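Local coordinates for DNA-binding protein HU (Anabaena sp., PDB 1P71) that binds and bends DNA as a histone-like homodimer, wrapping it to stabilise it against denaturation, and is essential for heterocyst differentiation, at residues C[20-23]-C[24-28]. Numbering follows the deposited sequence.
Sequences QADA and VLTAA
The carbonyl oxygen of Asp22 is gripped twice by Thr26, one helical turn on. The amide N of Thr26 donates to Asp22 O at 2.9 Å, the regular i to i+4 bond, and the hydroxyl OG1 of Thr26 adds a second bond to Asp22 O at 2.8 Å. The two donors arrive from opposite faces of the carbonyl plane, the hydroxyl tilted 32° from it. This is a worked example of how a threonine within a helix can turn its hydroxyl back onto the preceding turn: with OG1 beside the backbone N (chi1 -59°) and CG2 anti to it, the hydroxyl is placed within bonding distance of Asp22 O. The side chains of Asp22 and Thr26 lie side by side and point the same way, with Asp22 OD2 3.4 Å from Thr26 OG1. A valine in place of Thr26 would probably leave Asp22 O with the amide as its one donor from this turn and set a methyl group beside the carboxylate.

Around this pair the helix is regular. Val24 N bonds to Gln20 O at 2.7 Å, nearly straight at 172°, and CG2 of Val24, lying beside its own backbone N, rests 3.2 Å from Gln20 O. Leu25 N reaches Ala21 O, and Ala27 N bonds to Ala23 O at a longer 3.2 Å, continuing the pattern. Within helix 18-37, Ala21 packs on Val7 and Val10 of helix 3-14, and Leu25 on Leu6, whereas Val24, Ala27 and Ala28 meet Val10 of the second subunit, so this face of the helix forms part of the dimer interface.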
loop_
_atom_site.group_PDB
_atom_site.type_symbol
_atom_site.label_atom_id
_atom_site.label_comp_id
_atom_site.label_asym_id
_atom_site.label_seq_id
_atom_site.Cartn_x
_atom_site.Cartn_y
_atom_site.Cartn_z
ATOM N N GLN C 20 -16.542 14.816 -1.866
ATOM C CA GLN C 20 -16.968 13.556 -1.252
ATOM C C GLN C 20 -15.963 12.482 -1.519
ATOM O O GLN C 20 -15.675 11.653 -0.643
ATOM C CB GLN C 20 -18.317 13.097 -1.803
ATOM C CG GLN C 20 -19.536 13.840 -1.213
ATOM C CD GLN C 20 -20.797 13.404 -1.949
ATOM O OE1 GLN C 20 -21.975 13.795 -1.310
ATOM N NE2 GLN C 20 -20.578 12.626 -3.312
ATOM N N ALA C 21 -15.428 12.461 -2.748
ATOM C CA ALA C 21 -14.374 11.514 -3.045
ATOM C C ALA C 21 -13.231 11.844 -2.108
ATOM O O ALA C 21 -12.680 10.939 -1.436
ATOM C CB ALA C 21 -13.908 11.634 -4.465
ATOM N N ASP C 22 -12.906 13.135 -1.997
ATOM C CA ASP C 22 -11.848 13.546 -1.057
ATOM C C ASP C 22 -12.185 13.190 0.397
ATOM O O ASP C 22 -11.330 12.692 1.127
ATOM C CB ASP C 22 -11.545 15.041 -1.176
ATOM C CG ASP C 22 -10.594 15.522 -0.099
ATOM O OD1 ASP C 22 -11.037 16.256 0.818
ATOM O OD2 ASP C 22 -9.391 15.183 -0.072
ATOM N N ALA C 23 -13.426 13.453 0.801
ATOM C CA ALA C 23 -13.901 13.129 2.142
ATOM C C ALA C 23 -13.759 11.632 2.441
ATOM O O ALA C 23 -13.142 11.234 3.442
ATOM C CB ALA C 23 -15.356 13.586 2.310
ATOM N N VAL C 24 -14.315 10.802 1.558
ATOM C CA VAL C 24 -14.289 9.357 1.758
ATOM C C VAL C 24 -12.856 8.800 1.636
ATOM O O VAL C 24 -12.442 7.941 2.419
ATOM C CB VAL C 24 -15.269 8.633 0.786
ATOM C CG1 VAL C 24 -15.150 7.108 0.912
ATOM C CG2 VAL C 24 -16.705 9.083 1.025
ATOM N N LEU C 25 -12.086 9.305 0.681
ATOM C CA LEU C 25 -10.707 8.839 0.543
ATOM C C LEU C 25 -9.849 9.186 1.777
ATOM O O LEU C 25 -9.111 8.334 2.268
ATOM C CB LEU C 25 -10.061 9.331 -0.762
ATOM C CG LEU C 25 -8.596 8.939 -0.964
ATOM C CD1 LEU C 25 -8.432 7.428 -1.312
ATOM C CD2 LEU C 25 -7.900 9.841 -1.992
ATOM N N THR C 26 -9.954 10.418 2.280
ATOM C CA THR C 26 -9.168 10.845 3.437
ATOM C C THR C 26 -9.488 9.983 4.653
ATOM O O THR C 26 -8.577 9.524 5.347
ATOM C CB THR C 26 -9.389 12.343 3.744
ATOM O OG1 THR C 26 -9.005 13.116 2.595
ATOM C CG2 THR C 26 -8.434 12.829 4.832
ATOM N N ALA C 27 -10.773 9.744 4.897
ATOM C CA ALA C 27 -11.181 8.883 6.002
ATOM C C ALA C 27 -10.674 7.450 5.844
ATOM O O ALA C 27 -10.357 6.812 6.830
ATOM C CB ALA C 27 -12.676 8.897 6.175
ATOM N N ALA C 28 -10.602 6.958 4.604
ATOM C CA ALA C 28 -10.158 5.587 4.311
ATOM C C ALA C 28 -8.685 5.397 4.650
ATOM O O ALA C 28 -8.317 4.433 5.333
ATOM C CB ALA C 28 -10.434 5.234 2.844
#